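PDB 5E3B: macrodomain protein from Streptomyces coelicolor, which probably removes ADP-ribose from modified thymidine in DNA by hydrolysis, as a member of the macrodomain family. Local coordinates for residues 73-76 / 77-80; 161-164 / 165-169. One frame throughout, in Å; residues are numbered along the deposited sequence.

Contact 1 (73-76 / 77-80)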
loop_
_atom_site.group_PDB
_atom_site.type_symbol
_atom_site.label_atom_id
_atom_site.label_comp_id
_atom_site.label_asym_id
_atom_site.label_seq_id
_atom_site.Cartn_x
_atom_site.Cartn_y
_atom_site.Cartn_z
ATOM N N ALA A 73 -15.552 -4.329 3.943
ATOM C CA ALA A 73 -16.669 -3.439 4.341
ATOM C C ALA A 73 -16.692 -2.209 3.467
ATOM O O ALA A 73 -17.741 -1.773 2.965
ATOM C CB ALA A 73 -16.536 -3.067 5.762
ATOM N N TRP A 74 -15.520 -1.622 3.209
ATOM C CA TRP A 74 -15.360 -0.479 2.317
ATOM C C TRP A 74 -15.917 -0.757 0.945
ATOM O O TRP A 74 -16.743 -0.023 0.437
ATOM C CB TRP A 74 -13.915 -0.028 2.378
ATOM C CG TRP A 74 -13.496 1.259 1.710
ATOM C CD1 TRP A 74 -14.198 2.431 1.656
ATOM C CD2 TRP A 74 -12.225 1.501 1.117
ATOM N NE1 TRP A 74 -13.415 3.418 1.026
ATOM C CE2 TRP A 74 -12.223 2.869 0.652
ATOM C CE3 TRP A 74 -11.097 0.699 0.873
ATOM C CZ2 TRP A 74 -11.114 3.420 0.034
ATOM C CZ3 TRP A 74 -9.982 1.243 0.207
ATOM C CH2 TRP A 74 -10.034 2.623 -0.192
ATOM N N HIS A 75 -15.503 -1.842 0.336
ATOM C CA HIS A 75 -16.032 -2.246 -0.951
ATOM C C HIS A 75 -17.597 -2.529 -0.864
ATOM O O HIS A 75 -18.324 -2.053 -1.741
ATOM C CB HIS A 75 -15.317 -3.487 -1.397
ATOM C CG HIS A 75 -15.902 -4.064 -2.619
ATOM N ND1 HIS A 75 -16.818 -5.110 -2.520
ATOM C CD2 HIS A 75 -15.831 -3.742 -3.922
ATOM C CE1 HIS A 75 -17.228 -5.430 -3.719
ATOM N NE2 HIS A 75 -16.683 -4.620 -4.587
ATOM N N ARG A 76 -18.028 -3.242 0.172
ATOM C CA ARG A 76 -19.447 -3.626 0.242
ATOM C C ARG A 76 -20.318 -2.368 0.271
ATOM O O ARG A 76 -21.373 -2.304 -0.387
ATOM C CB ARG A 76 -19.653 -4.481 1.454
ATOM C CG ARG A 76 -21.075 -4.927 1.708
ATOM C CD ARG A 76 -20.904 -5.984 2.817
ATOM N NE ARG A 76 -20.423 -5.481 4.141
ATOM C CZ ARG A 76 -19.318 -5.838 4.876
ATOM N NH1 ARG A 76 -19.208 -5.226 6.044
ATOM N NH2 ARG A 76 -18.291 -6.698 4.526
ATOM N N ASP A 77 -19.836 -1.340 0.902
ATOM C CA ASP A 77 -20.594 -0.105 1.140
ATOM C C ASP A 77 -20.257 1.008 0.167
ATOM O O ASP A 77 -20.522 2.186 0.422
ATOM C CB ASP A 77 -20.326 0.338 2.575
ATOM C CG ASP A 77 -20.826 -0.686 3.653
ATOM O OD1 ASP A 77 -21.684 -1.569 3.355
ATOM O OD2 ASP A 77 -20.350 -0.634 4.817
ATOM N N ARG A 78 -19.641 0.664 -0.951
ATOM C CA ARG A 78 -19.172 1.618 -1.934
ATOM C C ARG A 78 -20.283 2.571 -2.439
ATOM O O ARG A 78 -19.932 3.669 -2.808
ATOM C CB ARG A 78 -18.518 0.862 -3.120
ATOM C CG ARG A 78 -19.469 -0.022 -3.930
ATOM C CD ARG A 78 -18.627 -0.933 -4.842
ATOM N NE ARG A 78 -19.309 -1.991 -5.570
ATOM C CZ ARG A 78 -19.803 -3.111 -5.056
ATOM N NH1 ARG A 78 -19.808 -3.389 -3.746
ATOM N NH2 ARG A 78 -20.384 -4.019 -5.867
ATOM N N ALA A 79 -21.552 2.120 -2.363
ATOM C CA ALA A 79 -22.765 2.935 -2.757
ATOM C C ALA A 79 -23.019 4.089 -1.817
ATOM O O ALA A 79 -23.995 4.830 -2.081
ATOM C CB ALA A 79 -24.026 2.074 -2.838
ATOM N N ALA A 80 -22.244 4.186 -0.698
ATOM C CA ALA A 80 -22.371 5.234 0.259
ATOM C C ALA A 80 -21.076 5.820 0.682
ATOM O O ALA A 80 -21.092 6.584 1.638
ATOM C CB ALA A 80 -23.097 4.731 1.474
HETATM O O HOH W 1 -22.770 -0.486 -1.764
#
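The guanidinium of Arg78 lies flat on the imidazole of His75, a parallel stack that folds back over the C-terminal end of helix 66-76 in this macrodomain. The planes are 13° apart and the group centres 4.0 Å, with NE2 of His75 beneath the middle of the guanidinium and NH1 of Arg78 over the rim of the ring near CE1. CG of Arg78 sits between its own N and C (chi1 65°), and the chain then runs extended to NE, which carries the guanidinium back alongside the ring. Phe83 meets the imidazole edge-to-face and also touches Arg78.

Hydrogen bonds lock this fold-back. Carbonyl O of His75 takes two donors from opposite faces of its plane: Arg78 N at 3.1 Å and Arg78 NH1 at 2.8 Å. The second bond is nearly straight (159°) and leaves the guanidinium edge in plane, so one arginine group bonds by its edge while stacking by its face. The last alpha-helical bond here runs from Asp77 N to Ala73 O at 3.0 Å, with a weak branch to Trp74 O; Asp77 then leaves helical geometry. NE1 of Trp74 bonds OD1 of Asp82, and Trp74 O also takes ND2 of Asn81.

Asp77 and Arg76 bring opposite charges near each other. Their side chains run side by side with planes almost perpendicular, and no N-H points at OD1 of Asp77. Beyond the helix end a water continues the connection, donating to Arg76 O at 2.7 Å and accepting from Ala79 N at 2.9 Å.

Contact 2 (161-164 / 165-169)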
loop_
_atom_site.group_PDB
_atom_site.type_symbol
_atom_site.label_atom_id
_atom_site.label_comp_id
_atom_site.label_asym_id
_atom_site.label_seq_id
_atom_site.Cartn_x
_atom_site.Cartn_y
_atom_site.Cartn_z
ATOM N N ILE A 161 6.772 5.969 -6.617
ATOM C CA ILE A 161 7.264 5.959 -5.232
ATOM C C ILE A 161 8.231 7.102 -5.059
ATOM O O ILE A 161 8.227 7.884 -4.100
ATOM C CB ILE A 161 7.861 4.596 -4.852
ATOM C CG1 ILE A 161 6.736 3.514 -4.952
ATOM C CG2 ILE A 161 8.581 4.654 -3.526
ATOM C CD1 ILE A 161 7.208 2.113 -4.789
ATOM N N SER A 162 9.169 7.189 -6.028
ATOM C CA SER A 162 10.165 8.281 -5.972
ATOM C C SER A 162 9.463 9.653 -5.992
ATOM O O SER A 162 9.851 10.542 -5.177
ATOM C CB SER A 162 11.121 8.207 -7.185
ATOM O OG SER A 162 11.956 7.032 -7.055
ATOM N N ASP A 163 8.521 9.821 -6.911
ATOM C CA ASP A 163 7.905 11.136 -7.131
ATOM C C ASP A 163 6.935 11.537 -5.992
ATOM O O ASP A 163 6.795 12.695 -5.668
ATOM C CB ASP A 163 7.218 11.143 -8.452
ATOM C CG ASP A 163 6.710 12.480 -8.831
ATOM O OD1 ASP A 163 7.514 13.418 -9.035
ATOM O OD2 ASP A 163 5.463 12.662 -8.881
ATOM N N ARG A 164 6.197 10.526 -5.459
ATOM C CA ARG A 164 5.168 10.856 -4.490
ATOM C C ARG A 164 5.620 10.744 -3.033
ATOM O O ARG A 164 5.075 11.453 -2.132
ATOM C CB ARG A 164 3.904 9.960 -4.640
ATOM C CG ARG A 164 3.246 10.013 -6.017
ATOM C CD ARG A 164 2.749 11.446 -6.248
ATOM N NE ARG A 164 1.710 11.480 -7.224
ATOM C CZ ARG A 164 1.832 11.381 -8.529
ATOM N NH1 ARG A 164 0.663 11.378 -9.226
ATOM N NH2 ARG A 164 3.021 11.470 -9.200
ATOM N N LEU A 165 6.579 9.843 -2.769
ATOM C CA LEU A 165 7.056 9.583 -1.429
ATOM C C LEU A 165 8.429 10.109 -1.206
ATOM O O LEU A 165 8.579 10.983 -0.370
ATOM C CB LEU A 165 6.983 8.108 -1.088
ATOM C CG LEU A 165 5.551 7.539 -1.065
ATOM C CD1 LEU A 165 5.478 6.028 -1.114
ATOM C CD2 LEU A 165 4.880 8.041 0.217
ATOM N N THR A 166 9.468 9.566 -1.841
ATOM C CA THR A 166 10.828 10.057 -1.648
ATOM C C THR A 166 10.969 11.567 -1.804
ATOM O O THR A 166 11.608 12.219 -0.923
ATOM C CB THR A 166 11.794 9.298 -2.633
ATOM O OG1 THR A 166 11.603 7.915 -2.350
ATOM C CG2 THR A 166 13.207 9.706 -2.274
ATOM N N ARG A 167 10.289 12.113 -2.793
ATOM C CA ARG A 167 10.325 13.540 -3.110
ATOM C C ARG A 167 9.879 14.371 -1.905
ATOM O O ARG A 167 10.315 15.493 -1.710
ATOM C CB ARG A 167 9.424 13.841 -4.287
ATOM C CG ARG A 167 9.524 15.253 -4.872
ATOM C CD ARG A 167 8.494 15.510 -5.953
ATOM N NE ARG A 167 7.147 15.294 -5.436
ATOM C CZ ARG A 167 6.425 16.171 -4.757
ATOM N NH1 ARG A 167 5.263 15.786 -4.285
ATOM N NH2 ARG A 167 6.873 17.402 -4.485
ATOM N N ARG A 168 9.016 13.810 -1.115
ATOM C CA ARG A 168 8.572 14.498 0.103
ATOM C C ARG A 168 9.324 14.212 1.338
ATOM O O ARG A 168 8.910 14.687 2.408
ATOM C CB ARG A 168 7.118 14.191 0.244
ATOM C CG ARG A 168 6.475 15.091 -0.771
ATOM C CD ARG A 168 5.062 15.014 -0.718
ATOM N NE ARG A 168 4.421 15.525 0.519
ATOM C CZ ARG A 168 3.113 15.322 0.639
ATOM N NH1 ARG A 168 2.449 14.760 -0.359
ATOM N NH2 ARG A 168 2.473 15.713 1.686
ATOM N N GLY A 169 10.466 13.560 1.240
ATOM C CA GLY A 169 11.273 13.243 2.358
ATOM C C GLY A 169 10.757 12.094 3.222
ATOM O O GLY A 169 11.288 11.899 4.305
HETATM O O HOH W 2 13.523 7.577 -4.804
HETATM O O HOH W 3 3.340 13.476 -2.855
#
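In one of its two modelled conformers, Arg167 reaches back to the carbonyl of Asp163 because its chain leaves CB with CG opposite the backbone N (chi1 -171°) and then bends about the CG-CD bond (chi3 57°), setting NE over the preceding turn. In that conformer NE of Arg167 donates to Asp163 O at 2.6 Å, almost in line with the C=O bond and close to the guanidinium plane. A side chain thus occupies a carbonyl near the helix end, while CG of Arg168 packs over one face of the same guanidinium.

The carboxylate of Asp163 runs alongside Arg167 without a salt bridge to it. Its OD2 instead forms a salt bridge with NH2 of the neighbouring Arg164 at 2.7 Å, through the anti lone pair and tilted from the guanidinium plane. With two arginines close by, the aspartate is probably stabilised in its charged form.

In the backbone, Ile161 O receives both Leu165 N at 2.9 Å, an ordinary alpha-helical bond, and Thr166 N at 3.1 Å. The latter and Arg167 N to Ser162 O at 2.9 Å are five-residue steps that mark a widened, pi-type turn. Two waters bridge groups here: one joins Ser162 OG to Thr166 OG1, and another donates to Arg164 O and accepts from Arg168 NH1, with a weak bond from Arg167 NH1 in the same conformer. Arg168 NH1 also forms a salt bridge to Asp131.

On the buried side, CG2 of Ile161 meets CD1 of Leu165 at 4.2 Å, the two side chains crossing at a slant. Both rest on Val172, and Leu165 also packs on Leu126 and Ala130. A type I turn from Thr166 to Gly169 begins the connection to strand 172-176 in the alpha/beta/alpha sandwich of the macrodomain.

Overall arrangement
From the N terminus, strands 25-28 and 40-47 and helix 56-63 precede helix 66-76, whose end contact 1 turns into the loop leading to edge strand 88-94. The chain then passes through strand 97-105, helix 119-136 and strand 139-143 before helix 154-166, where contact 2 turns it toward strand 172-176, which lies between strands 25-28 and 139-143. Each contact closes a local turn; they follow in series, neither nesting nor crossing. The centres of contact 1 and contact 2 are about 30 Å apart, on opposite sides of the chain's centre. The nearest atoms of contact 1 and contact 2 are about 16 Å apart. Contact 1 is a surface feature, whereas contact 2 is partly buried against helix 119-136 and the sheet.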